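Local coordinates for protein halogenase PltM (Pseudomonas fluorescens, PDB 6BZN) that halogenates phenolic substrates, is active with chloride, bromide and iodide, and probably works as an FAD-dependent monooxygenase, at residues S45-L50 with D370-N375; K94-V99 with N264-G269; S101-I106 with Q141-F146; E165-N170 with V174-S179; A406-H411 with R486-T491. One frame throughout, in Å; residues are numbered along the deposited sequence. Where two conformers were deposited one is given.

Interaction 1 of 5, residues S45-L50 with D370-N375; sequences SGLNVL and DAARSN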
# COMPACT_ATOMS: atom_id res chain seq x y z
N SER A 45 6.92 23.18 -8.81
CA SER A 45 6.98 23.32 -10.27
C SER A 45 6.35 24.60 -10.84
O SER A 45 6.32 24.76 -12.07
CB SER A 45 6.28 22.10 -10.89
OG SER A 45 6.89 20.90 -10.45
N GLY A 46 5.81 25.46 -9.98
CA GLY A 46 5.30 26.79 -10.38
C GLY A 46 3.79 26.94 -10.39
O GLY A 46 3.28 27.96 -10.90
N LEU A 47 3.05 25.97 -9.84
CA LEU A 47 1.59 26.09 -9.72
C LEU A 47 1.17 26.64 -8.36
O LEU A 47 1.84 26.42 -7.36
CB LEU A 47 0.89 24.74 -9.95
CG LEU A 47 1.18 24.00 -11.26
CD1 LEU A 47 0.18 22.87 -11.47
CD2 LEU A 47 1.16 24.94 -12.45
N ASN A 48 0.06 27.38 -8.35
CA ASN A 48 -0.58 27.87 -7.13
C ASN A 48 -1.56 26.78 -6.69
O ASN A 48 -2.52 26.48 -7.40
CB ASN A 48 -1.33 29.18 -7.43
CG ASN A 48 -1.71 29.96 -6.18
OD1 ASN A 48 -1.25 29.67 -5.07
ND2 ASN A 48 -2.55 30.98 -6.36
N VAL A 49 -1.29 26.17 -5.53
CA VAL A 49 -2.03 24.99 -5.08
C VAL A 49 -2.73 25.29 -3.77
O VAL A 49 -2.15 25.97 -2.92
CB VAL A 49 -1.04 23.83 -4.89
CG1 VAL A 49 -1.72 22.63 -4.28
CG2 VAL A 49 -0.40 23.47 -6.23
N LEU A 50 -3.95 24.79 -3.63
CA LEU A 50 -4.71 24.87 -2.39
C LEU A 50 -5.08 23.47 -1.95
O LEU A 50 -5.76 22.73 -2.70
CB LEU A 50 -5.99 25.68 -2.57
CG LEU A 50 -6.88 25.79 -1.33
CD1 LEU A 50 -6.12 26.42 -0.16
CD2 LEU A 50 -8.14 26.57 -1.66
N ASP A 370 1.80 20.00 -17.62
CA ASP A 370 1.63 20.24 -19.07
C ASP A 370 0.27 20.92 -19.35
O ASP A 370 0.20 21.88 -20.11
CB ASP A 370 1.76 18.94 -19.88
CG ASP A 370 1.33 19.10 -21.34
OD1 ASP A 370 0.14 18.85 -21.64
OD2 ASP A 370 2.17 19.52 -22.18
N ALA A 371 -0.79 20.42 -18.71
CA ALA A 371 -2.12 21.00 -18.86
C ALA A 371 -2.17 22.47 -18.45
O ALA A 371 -2.71 23.30 -19.18
CB ALA A 371 -3.15 20.20 -18.07
N ALA A 372 -1.60 22.77 -17.28
CA ALA A 372 -1.54 24.14 -16.75
C ALA A 372 -0.70 25.09 -17.62
O ALA A 372 -0.96 26.28 -17.66
CB ALA A 372 -0.99 24.15 -15.34
N ARG A 373 0.32 24.55 -18.27
CA ARG A 373 1.19 25.34 -19.15
C ARG A 373 0.61 25.54 -20.53
O ARG A 373 0.88 26.54 -21.16
CB ARG A 373 2.57 24.70 -19.24
CG ARG A 373 3.35 24.92 -17.97
CD ARG A 373 4.48 23.95 -17.77
NE ARG A 373 5.06 24.14 -16.44
CZ ARG A 373 6.07 23.43 -15.94
NH1 ARG A 373 6.63 22.47 -16.66
NH2 ARG A 373 6.54 23.69 -14.72
N SER A 374 -0.19 24.59 -21.01
CA SER A 374 -0.81 24.70 -22.32
C SER A 374 -2.25 25.21 -22.23
O SER A 374 -2.86 25.52 -23.26
CB SER A 374 -0.77 23.33 -22.99
OG SER A 374 -1.54 22.39 -22.25
N ASN A 375 -2.79 25.32 -21.01
CA ASN A 375 -4.20 25.62 -20.77
C ASN A 375 -5.15 24.71 -21.58
O ASN A 375 -6.11 25.18 -22.21
CB ASN A 375 -4.50 27.11 -21.03
CG ASN A 375 -5.89 27.53 -20.57
OD1 ASN A 375 -6.38 27.11 -19.51
ND2 ASN A 375 -6.54 28.36 -21.37
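L47 and A372 mark the closest backbone approach, with CA atoms 7.9 Å apart, where the turn after helix 33-44 passes the last turn of helix 352-374. Between their side chains the contact is apolar: CD2 of L47 lies 3.7 Å from CB of A372. The leucine's other neighbours include V368 and L369 of the same helix, so it sits along one side of the helix end. Further out, R373 reaches across with a chain extended from CG to NE, and its NH2 lies 2.9 Å from S45 O. This hydrogen bond is weak, bent to 128° at the hydrogen, although the carbonyl oxygen lies at the edge of the guanidinium and in its plane. G46 follows with positive phi in a Schellman motif that ends helix 33-44, the helix leading from the first strand of the parallel, Rossmann-type sheet to strand 49-52. S45 OG turns back to V41 O within that helix, while the serine's carbonyl faces R373. Just beyond the turn, N48 N is held by D25, a calcium ligand of this protein, and a bound calcium ion lies about 5 Å from the side chain of L47.

Interaction 2 of 5, residues K94-V99 with N264-G269; sequences KIIQHV and NNHPQG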
# COMPACT_ATOMS: atom_id res chain seq x y z
N LYS A 94 16.98 7.87 7.83
CA LYS A 94 16.69 9.25 7.47
C LYS A 94 15.39 9.77 8.12
O LYS A 94 15.33 10.93 8.47
CB LYS A 94 16.62 9.47 5.96
CG LYS A 94 17.88 9.11 5.18
CD LYS A 94 19.05 10.04 5.47
CE LYS A 94 20.17 9.81 4.47
NZ LYS A 94 21.54 10.04 5.03
N ILE A 95 14.36 8.92 8.26
CA ILE A 95 13.13 9.32 9.00
C ILE A 95 13.44 9.68 10.45
O ILE A 95 13.00 10.73 10.93
CB ILE A 95 12.06 8.21 8.96
CG1 ILE A 95 11.51 8.09 7.54
CG2 ILE A 95 10.92 8.50 9.96
CD1 ILE A 95 10.68 6.85 7.31
N ILE A 96 14.19 8.82 11.13
CA ILE A 96 14.56 9.05 12.53
C ILE A 96 15.31 10.38 12.64
O ILE A 96 15.03 11.20 13.50
CB ILE A 96 15.42 7.87 13.07
CG1 ILE A 96 14.61 6.57 13.13
CG2 ILE A 96 16.05 8.18 14.43
CD1 ILE A 96 13.40 6.57 14.02
N GLN A 97 16.24 10.60 11.71
CA GLN A 97 17.11 11.79 11.73
C GLN A 97 16.39 13.11 11.42
O GLN A 97 16.66 14.13 12.05
CB GLN A 97 18.28 11.55 10.76
CG GLN A 97 19.25 12.70 10.60
CD GLN A 97 20.37 12.38 9.61
OE1 GLN A 97 20.56 11.22 9.20
NE2 GLN A 97 21.11 13.40 9.22
N HIS A 98 15.48 13.09 10.46
CA HIS A 98 14.85 14.33 9.95
C HIS A 98 13.40 14.54 10.31
O HIS A 98 12.99 15.68 10.41
CB HIS A 98 14.96 14.38 8.44
CG HIS A 98 16.37 14.43 7.96
ND1 HIS A 98 17.13 15.58 7.99
CD2 HIS A 98 17.18 13.46 7.47
CE1 HIS A 98 18.33 15.33 7.51
NE2 HIS A 98 18.39 14.05 7.19
N VAL A 99 12.62 13.48 10.43
CA VAL A 99 11.22 13.60 10.80
C VAL A 99 11.11 13.55 12.33
O VAL A 99 10.49 14.41 12.95
CB VAL A 99 10.35 12.49 10.18
CG1 VAL A 99 8.89 12.68 10.58
CG2 VAL A 99 10.48 12.49 8.67
N ASN A 264 8.43 0.07 17.71
CA ASN A 264 9.37 0.05 18.84
C ASN A 264 10.53 -0.94 18.67
O ASN A 264 11.10 -1.42 19.64
CB ASN A 264 8.60 -0.22 20.16
CG ASN A 264 8.04 -1.62 20.25
OD1 ASN A 264 7.68 -2.22 19.24
ND2 ASN A 264 7.94 -2.14 21.46
N ASN A 265 10.89 -1.21 17.42
CA ASN A 265 11.88 -2.23 17.06
C ASN A 265 13.15 -1.65 16.45
O ASN A 265 13.98 -2.41 15.93
CB ASN A 265 11.25 -3.24 16.09
CG ASN A 265 10.83 -2.63 14.76
OD1 ASN A 265 10.97 -1.42 14.54
ND2 ASN A 265 10.29 -3.45 13.88
N HIS A 266 13.29 -0.33 16.48
CA HIS A 266 14.43 0.36 15.90
C HIS A 266 15.35 0.76 17.05
O HIS A 266 14.89 1.36 18.02
CB HIS A 266 13.99 1.62 15.13
CG HIS A 266 15.06 2.22 14.28
ND1 HIS A 266 15.15 2.02 12.92
CD2 HIS A 266 16.12 2.99 14.61
CE1 HIS A 266 16.21 2.66 12.45
NE2 HIS A 266 16.82 3.25 13.46
N PRO A 267 16.66 0.45 16.96
CA PRO A 267 17.52 0.76 18.12
C PRO A 267 17.61 2.26 18.49
O PRO A 267 17.81 2.57 19.65
CB PRO A 267 18.89 0.18 17.73
CG PRO A 267 18.75 -0.42 16.36
CD PRO A 267 17.43 -0.02 15.79
N GLN A 268 17.52 3.15 17.51
CA GLN A 268 17.36 4.61 17.77
C GLN A 268 15.93 5.20 17.77
O GLN A 268 15.77 6.42 17.82
CB GLN A 268 18.23 5.40 16.79
CG GLN A 268 19.72 5.14 16.93
CD GLN A 268 20.26 4.29 15.80
OE1 GLN A 268 20.28 4.74 14.64
NE2 GLN A 268 20.69 3.07 16.10
N GLY A 269 14.90 4.36 17.74
CA GLY A 269 13.51 4.79 17.79
C GLY A 269 13.05 5.05 19.21
O GLY A 269 13.62 4.51 20.16
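I96 carries the helix side of this contact, meeting H266, Q268 and G269 with three separate carbons. The aromatic component is a CH-pi contact: CG1 of I96 stands 4.2 Å from the centroid of the H266 imidazole, only 17° off the ring normal. It comes over the face nearer the NE2-CD2 rim, and the isoleucine and histidine side chains run antiparallel past one another. The opposite face of the ring is covered by CD of P267, 3.4 Å above the plane, so the imidazole is sandwiched between aliphatic carbons. The remaining contacts are van der Waals. With CG2 anti to the backbone N (chi1, set by CG1, is -66°), that methyl is directed to the turn, 3.8 Å from Q268 O, while CD1 approaches CA of G269 at 4.2 Å.

Backbone hydrogen bonding shapes the loop itself: G269 N donates to H266 O at 3.0 Å, closing a type I turn. A CB on G269 would be crowded by CB of H266. Just before the turn, N265 is tied by its side-chain amide to I106 N and F245 O, linking the loop to strand 104-107. No hydrogen bond joins residues 94-99 to residues 264-269, so the match between these two segments rests on shape and dispersion, with one branched side chain touching the H266 ring, Q268 and G269.

Interaction 3 of 5, residues S101-I106 with Q141-F146; sequences SSACGI and QDIDYF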
# COMPACT_ATOMS: atom_id res chain seq x y z
N SER A 101 12.46 10.77 15.98
CA SER A 101 12.79 9.42 16.44
C SER A 101 11.55 8.55 16.73
O SER A 101 11.67 7.32 16.78
CB SER A 101 13.71 9.47 17.66
OG SER A 101 13.12 10.18 18.73
N SER A 102 10.38 9.15 16.90
CA SER A 102 9.16 8.38 17.07
C SER A 102 8.44 8.07 15.74
O SER A 102 7.42 7.39 15.73
CB SER A 102 8.21 9.10 18.02
OG SER A 102 8.76 9.15 19.33
N ALA A 103 9.00 8.53 14.61
CA ALA A 103 8.24 8.55 13.35
C ALA A 103 8.21 7.23 12.58
O ALA A 103 7.42 7.08 11.64
CB ALA A 103 8.75 9.68 12.46
N CYS A 104 9.05 6.27 12.96
CA CYS A 104 9.00 4.96 12.33
C CYS A 104 9.60 3.85 13.16
O CYS A 104 10.36 4.07 14.12
CB CYS A 104 9.69 4.98 10.97
SG CYS A 104 11.49 5.11 11.05
N GLY A 105 9.18 2.64 12.81
CA GLY A 105 9.89 1.43 13.13
C GLY A 105 10.65 0.96 11.89
O GLY A 105 10.67 1.64 10.85
N ILE A 106 11.21 -0.23 12.00
CA ILE A 106 12.03 -0.80 10.93
C ILE A 106 11.43 -2.10 10.41
O ILE A 106 10.71 -2.79 11.14
CB ILE A 106 13.48 -1.03 11.44
CG1 ILE A 106 14.45 -1.20 10.30
CG2 ILE A 106 13.57 -2.20 12.41
CD1 ILE A 106 15.90 -1.04 10.73
N GLN A 141 0.84 9.48 11.68
CA GLN A 141 0.64 10.81 12.26
C GLN A 141 1.85 11.73 12.09
O GLN A 141 1.69 12.92 11.85
CB GLN A 141 0.22 10.76 13.73
CG GLN A 141 1.20 10.11 14.69
CD GLN A 141 0.88 10.46 16.13
OE1 GLN A 141 -0.01 9.89 16.74
NE2 GLN A 141 1.64 11.42 16.69
N ASP A 142 3.06 11.19 12.23
CA ASP A 142 4.27 12.02 12.16
C ASP A 142 4.77 12.15 10.73
O ASP A 142 5.19 13.22 10.31
CB ASP A 142 5.36 11.47 13.06
CG ASP A 142 5.06 11.64 14.56
OD1 ASP A 142 4.12 12.38 14.95
OD2 ASP A 142 5.80 11.01 15.36
N ILE A 143 4.69 11.06 9.98
CA ILE A 143 5.10 11.05 8.59
C ILE A 143 4.26 12.02 7.77
O ILE A 143 4.80 12.83 7.02
CB ILE A 143 5.03 9.61 8.00
CG1 ILE A 143 6.05 8.69 8.68
CG2 ILE A 143 5.20 9.60 6.48
CD1 ILE A 143 7.50 9.02 8.41
N ASP A 144 2.94 11.93 7.92
CA ASP A 144 2.02 12.77 7.12
C ASP A 144 2.13 14.24 7.48
O ASP A 144 2.04 15.09 6.60
CB ASP A 144 0.57 12.28 7.23
CG ASP A 144 0.35 10.93 6.51
OD1 ASP A 144 1.33 10.19 6.27
OD2 ASP A 144 -0.80 10.61 6.19
N TYR A 145 2.33 14.55 8.75
CA TYR A 145 2.44 15.95 9.16
C TYR A 145 3.72 16.53 8.52
O TYR A 145 3.69 17.61 7.94
CB TYR A 145 2.46 16.11 10.68
CG TYR A 145 1.97 17.46 11.22
CD1 TYR A 145 1.63 18.53 10.37
CD2 TYR A 145 1.86 17.68 12.59
CE1 TYR A 145 1.18 19.74 10.87
CE2 TYR A 145 1.42 18.90 13.10
CZ TYR A 145 1.08 19.93 12.23
OH TYR A 145 0.62 21.15 12.70
N PHE A 146 4.81 15.77 8.59
CA PHE A 146 6.07 16.14 7.91
C PHE A 146 5.88 16.37 6.41
O PHE A 146 6.37 17.35 5.87
CB PHE A 146 7.14 15.07 8.17
CG PHE A 146 8.47 15.38 7.58
CD1 PHE A 146 8.80 14.94 6.29
CD2 PHE A 146 9.42 16.09 8.30
CE1 PHE A 146 10.05 15.21 5.75
CE2 PHE A 146 10.66 16.38 7.75
CZ PHE A 146 10.98 15.93 6.48
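D142 and I143 reach A103 through similar first torsions, each with its CG or CG1 anti to the carbonyl carbon (chi1 -71° and -66°), but they present different atoms. From D142 it is CB that touches, 3.9 Å from CB of A103, while the carboxylate runs on past the loop. I143 lies further round the helix; its CG1 packs on A103 O at 3.6 Å, and chi2 of -67° folds CD1 back over the same carbonyl, at 3.8 Å. A103 is thus fitted against two successive residues of helix 140-153, and I95 of helix 92-98 also touches the methyl.

The carboxylate of D142 makes no hydrogen bond to the loop: OD2 only skirts S102, about 4.0 Å from its C atom, and S102 OG pairs instead with T270. OD1 accepts from NE2 of Q141, 3.2 Å away along a straight N-H line (167°). The donor stands above the carboxylate plane while the acceptor lies in the amide plane of Q141. A glycine in place of D142 would probably open a gap beside the A103 methyl and set the Q141 amide free to turn.

A103 also pairs through its backbone with F139, just before the helix. The side chain of I33 is about 4 Å from that of I143, and R140 is salt-bridged to D144; I33 and R140 both bind FAD in this enzyme. The arrangement is a helix start packed against the entry to the two-stranded antiparallel sheet of 104-107 and 134-138, bordering the flavin site.

Interaction 4 of 5, residues E165-N170 with V174-S179; sequences ESISLN and VEVALS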
# COMPACT_ATOMS: atom_id res chain seq x y z
N GLU A 165 -18.90 22.54 0.94
CA GLU A 165 -20.35 22.55 0.72
C GLU A 165 -20.76 22.03 -0.64
O GLU A 165 -21.78 21.37 -0.76
CB GLU A 165 -20.90 23.95 0.94
CG GLU A 165 -20.65 24.43 2.37
CD GLU A 165 -21.66 25.46 2.83
OE1 GLU A 165 -21.99 25.44 4.04
OE2 GLU A 165 -22.11 26.28 1.99
N SER A 166 -19.98 22.33 -1.67
CA SER A 166 -20.20 21.75 -3.00
C SER A 166 -18.96 21.89 -3.86
O SER A 166 -18.10 22.76 -3.62
CB SER A 166 -21.36 22.45 -3.69
OG SER A 166 -21.07 23.82 -3.84
N ILE A 167 -18.87 21.03 -4.87
CA ILE A 167 -17.80 21.09 -5.86
C ILE A 167 -18.46 21.14 -7.22
O ILE A 167 -19.15 20.18 -7.61
CB ILE A 167 -16.86 19.86 -5.76
CG1 ILE A 167 -16.23 19.78 -4.37
CG2 ILE A 167 -15.77 19.94 -6.82
CD1 ILE A 167 -15.55 18.46 -4.06
N SER A 168 -18.27 22.24 -7.94
CA SER A 168 -18.85 22.41 -9.28
C SER A 168 -17.78 22.19 -10.32
O SER A 168 -16.70 22.76 -10.23
CB SER A 168 -19.49 23.80 -9.43
OG SER A 168 -20.56 23.93 -8.50
N LEU A 169 -18.07 21.35 -11.30
CA LEU A 169 -17.14 21.05 -12.36
C LEU A 169 -17.69 21.69 -13.63
O LEU A 169 -18.74 21.29 -14.12
CB LEU A 169 -16.98 19.54 -12.52
CG LEU A 169 -16.47 18.77 -11.30
CD1 LEU A 169 -16.65 17.28 -11.51
CD2 LEU A 169 -15.01 19.11 -11.02
N ASN A 170 -16.99 22.70 -14.14
CA ASN A 170 -17.50 23.52 -15.26
C ASN A 170 -16.58 23.31 -16.43
O ASN A 170 -15.51 22.73 -16.27
CB ASN A 170 -17.53 25.01 -14.86
CG ASN A 170 -18.15 25.24 -13.49
OD1 ASN A 170 -17.53 25.82 -12.58
ND2 ASN A 170 -19.39 24.77 -13.32
N VAL A 174 -13.06 24.68 -11.91
CA VAL A 174 -13.72 24.05 -10.79
C VAL A 174 -14.04 25.12 -9.77
O VAL A 174 -13.28 26.07 -9.62
CB VAL A 174 -12.80 22.98 -10.16
CG1 VAL A 174 -13.43 22.36 -8.93
CG2 VAL A 174 -12.48 21.92 -11.19
N GLU A 175 -15.15 24.97 -9.07
CA GLU A 175 -15.50 25.91 -8.02
C GLU A 175 -15.91 25.15 -6.77
O GLU A 175 -16.82 24.34 -6.81
CB GLU A 175 -16.59 26.87 -8.48
CG GLU A 175 -16.92 27.92 -7.42
CD GLU A 175 -17.79 29.07 -7.92
OE1 GLU A 175 -17.91 29.28 -9.15
OE2 GLU A 175 -18.35 29.79 -7.06
N VAL A 176 -15.24 25.44 -5.66
CA VAL A 176 -15.51 24.77 -4.40
C VAL A 176 -16.08 25.80 -3.43
O VAL A 176 -15.44 26.81 -3.15
CB VAL A 176 -14.25 24.09 -3.81
CG1 VAL A 176 -14.59 23.38 -2.51
CG2 VAL A 176 -13.67 23.09 -4.82
N ALA A 177 -17.28 25.52 -2.93
CA ALA A 177 -17.92 26.34 -1.92
C ALA A 177 -17.55 25.78 -0.56
O ALA A 177 -17.51 24.56 -0.38
CB ALA A 177 -19.42 26.34 -2.11
N LEU A 178 -17.27 26.68 0.39
CA LEU A 178 -16.80 26.33 1.73
C LEU A 178 -17.73 26.96 2.77
O LEU A 178 -18.21 28.07 2.57
CB LEU A 178 -15.39 26.87 1.93
CG LEU A 178 -14.35 26.42 0.90
CD1 LEU A 178 -13.10 27.30 0.95
CD2 LEU A 178 -14.00 24.96 1.12
N SER A 179 -17.97 26.27 3.89
CA SER A 179 -18.80 26.86 4.97
C SER A 179 -18.04 28.03 5.58
O SER A 179 -16.84 27.92 5.85
CB SER A 179 -19.13 25.84 6.05
OG SER A 179 -19.76 24.69 5.50
O HOH W 1 -19.46 24.81 -5.94
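E165 and S179 close the open end of this strand pair through a side-chain bond, S179 OG donating to E165 OE1 over 2.8 Å. The hydroxyl meets the carboxylate on its anti side, 33° out of plane, where the extended glutamate chain also brings CG alongside the serine. With an alanine in place of S179 the hydroxyl is gone, and the E165 carboxylate would probably lose this bond and be freer to swing.

Along the backbone, E165 N donates to A177 O from above the carbonyl plane, and A177 N returns a bond of 3.0 Å to S166 O. E165 and S166 therefore both face A177, a classic beta bulge in the hairpin of strands 164-170 and 173-178. Beyond it the register is regular: S168 N gives E175 O a nearly linear bond (2.8 Å, 176°), and E175 N answers to S168 O over 2.9 Å. E175 O is gripped twice, because water 1 also donates to it, at 2.8 Å. The same water is hydrogen-bonded to S166 OG and S168 OG, bridging the serine-bearing face. On the other face V174 touches both I167 and L169 of the partner strand, with CG2 3.8 Å from L169 CD2, and all three rest on I189 of strand 188-191. Backbone bonds from V174 and V176 continue to strand 181-186, while I167 O accepts from Q202 NE2.

Interaction 5 of 5, residues A406-H411 with R486-T491; sequences AFSDFH and RPVAET
V488 packs against S408 and D409, and these three residues make up the close part of the contact. Its two methyls divide the work: CG2 presses on the carboxylate carbon of D409, 3.6 Å from CG, and CG1 reaches S408 OG at 3.7 Å. The valine and aspartate side chains meet at a slant, which also brings their CB atoms to 3.9 Å. D409 CG is anti to its own backbone N (chi1 176°), an extension that lays the CB-CG bond against the valine. S408 OG is hydrogen-bonded to E405 O and offers V488 only a van der Waals surface.

Each segment leads into a helix. A406 to D409 forms a type I turn, and D409 then stands at the N-cap of helix 410-441, its OD2 accepting from L412 N. P487 holds the N-cap position of helix 488-502, which places V488 in the first turn, where it touches L412 as well. The contact thus brings the beginnings of helices 410-441 and 488-502 together.

Toward solvent the interface is water-mediated. Water 2 donates to D409 OD2 at 2.7 Å and, weakly, to V488 O at 3.1 Å, spanning the two helix starts where no direct hydrogen bond joins them. The ring of the exposed H411 meets this water edge-on, in its own plane. OD2 thus receives both the capping N-H and the water, a setting likely to stabilise a negative charge, while CG2 of V488 lies against the whole carboxylate, about equally far from OD1 and OD2.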
# COMPACT_ATOMS: atom_id res chain seq x y z
N ALA A 406 -5.04 -19.08 -0.58
CA ALA A 406 -3.80 -19.74 -0.20
C ALA A 406 -3.57 -19.80 1.32
O ALA A 406 -2.76 -20.61 1.77
CB ALA A 406 -2.61 -19.09 -0.87
N PHE A 407 -4.25 -18.95 2.10
CA PHE A 407 -4.20 -19.04 3.56
C PHE A 407 -4.68 -20.39 4.13
O PHE A 407 -4.44 -20.66 5.30
CB PHE A 407 -5.06 -17.97 4.25
CG PHE A 407 -4.62 -16.53 4.09
CD1 PHE A 407 -3.37 -16.15 3.58
CD2 PHE A 407 -5.47 -15.52 4.54
CE1 PHE A 407 -3.02 -14.79 3.47
CE2 PHE A 407 -5.13 -14.19 4.45
CZ PHE A 407 -3.91 -13.81 3.91
N SER A 408 -5.39 -21.20 3.34
CA SER A 408 -5.96 -22.47 3.84
C SER A 408 -4.94 -23.52 4.28
O SER A 408 -5.31 -24.44 4.98
CB SER A 408 -6.89 -23.11 2.80
OG SER A 408 -6.18 -23.39 1.61
N ASP A 409 -3.69 -23.41 3.85
CA ASP A 409 -2.70 -24.47 4.09
C ASP A 409 -1.29 -23.88 4.00
O ASP A 409 -1.00 -23.09 3.10
CB ASP A 409 -2.89 -25.56 3.03
CG ASP A 409 -1.85 -26.66 3.12
OD1 ASP A 409 -1.92 -27.45 4.07
OD2 ASP A 409 -0.97 -26.72 2.25
N PHE A 410 -0.41 -24.23 4.94
CA PHE A 410 0.91 -23.63 4.92
C PHE A 410 1.71 -23.98 3.66
O PHE A 410 2.31 -23.10 3.06
CB PHE A 410 1.78 -23.97 6.14
CG PHE A 410 3.18 -23.50 5.97
CD1 PHE A 410 3.45 -22.13 6.02
CD2 PHE A 410 4.20 -24.38 5.60
CE1 PHE A 410 4.73 -21.66 5.78
CE2 PHE A 410 5.48 -23.91 5.36
CZ PHE A 410 5.75 -22.55 5.45
N HIS A 411 1.74 -25.26 3.28
CA HIS A 411 2.50 -25.65 2.08
C HIS A 411 2.01 -24.88 0.85
O HIS A 411 2.81 -24.36 0.07
CB HIS A 411 2.46 -27.18 1.85
CG HIS A 411 3.21 -27.61 0.63
ND1 HIS A 411 4.58 -27.51 0.53
CD2 HIS A 411 2.79 -28.13 -0.54
CE1 HIS A 411 4.97 -27.94 -0.66
NE2 HIS A 411 3.90 -28.32 -1.33
N ARG A 486 -10.82 -27.75 -4.59
CA ARG A 486 -9.79 -28.73 -4.95
C ARG A 486 -8.87 -29.04 -3.77
O ARG A 486 -8.72 -28.20 -2.90
CB ARG A 486 -8.94 -28.22 -6.12
CG ARG A 486 -9.70 -28.02 -7.42
CD ARG A 486 -10.07 -29.34 -8.07
NE ARG A 486 -10.40 -29.16 -9.48
CZ ARG A 486 -9.53 -29.08 -10.50
NH1 ARG A 486 -8.22 -29.15 -10.30
NH2 ARG A 486 -9.98 -28.92 -11.74
N PRO A 487 -8.24 -30.24 -3.74
CA PRO A 487 -7.33 -30.53 -2.63
C PRO A 487 -6.08 -29.63 -2.67
O PRO A 487 -5.51 -29.42 -3.75
CB PRO A 487 -6.94 -32.00 -2.83
CG PRO A 487 -7.83 -32.53 -3.91
CD PRO A 487 -8.31 -31.36 -4.70
N VAL A 488 -5.66 -29.14 -1.51
CA VAL A 488 -4.55 -28.19 -1.43
C VAL A 488 -3.22 -28.72 -2.00
O VAL A 488 -2.45 -27.95 -2.56
CB VAL A 488 -4.34 -27.64 0.01
CG1 VAL A 488 -5.58 -26.87 0.45
CG2 VAL A 488 -3.97 -28.73 1.01
N ALA A 489 -2.97 -30.03 -1.88
CA ALA A 489 -1.74 -30.62 -2.44
C ALA A 489 -1.68 -30.52 -3.97
O ALA A 489 -0.61 -30.28 -4.54
CB ALA A 489 -1.58 -32.08 -1.99
N GLU A 490 -2.82 -30.69 -4.62
CA GLU A 490 -2.92 -30.58 -6.07
C GLU A 490 -2.65 -29.15 -6.53
O GLU A 490 -1.93 -28.91 -7.50
CB GLU A 490 -4.32 -30.98 -6.53
CG GLU A 490 -4.57 -30.86 -8.02
CD GLU A 490 -6.04 -31.05 -8.35
OE1 GLU A 490 -6.74 -30.04 -8.53
OE2 GLU A 490 -6.49 -32.22 -8.38
N THR A 491 -3.28 -28.21 -5.84
CA THR A 491 -3.13 -26.79 -6.14
C THR A 491 -1.67 -26.35 -5.95
O THR A 491 -1.09 -25.75 -6.85
CB THR A 491 -4.09 -25.99 -5.25
OG1 THR A 491 -5.42 -26.53 -5.40
CG2 THR A 491 -4.08 -24.51 -5.60
O HOH W 2 -0.59 -27.96 -0.10

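Overall arrangement
From the N terminus, interaction 1 opens first and closes last of the first four, joining the turn before strand 49-52 to the end of helix 352-374. Its long loop encloses interaction 2, which links helix 92-98 to the loop after strand 256-262. Within that smaller loop, interactions 3 and 4 follow in series: one joins the start of strand 104-107 to helix 140-153, the other forms a local hairpin. None of the contacts cross. Interactions 2 and 3 touch, their centres 8 Å apart, so that helix 92-98 and the loop after strand 256-262 both border strand 104-107. Interaction 5 comes afterwards, pairing two C-terminal helices, with its centre about 52 Å from those of interactions 1 and 4.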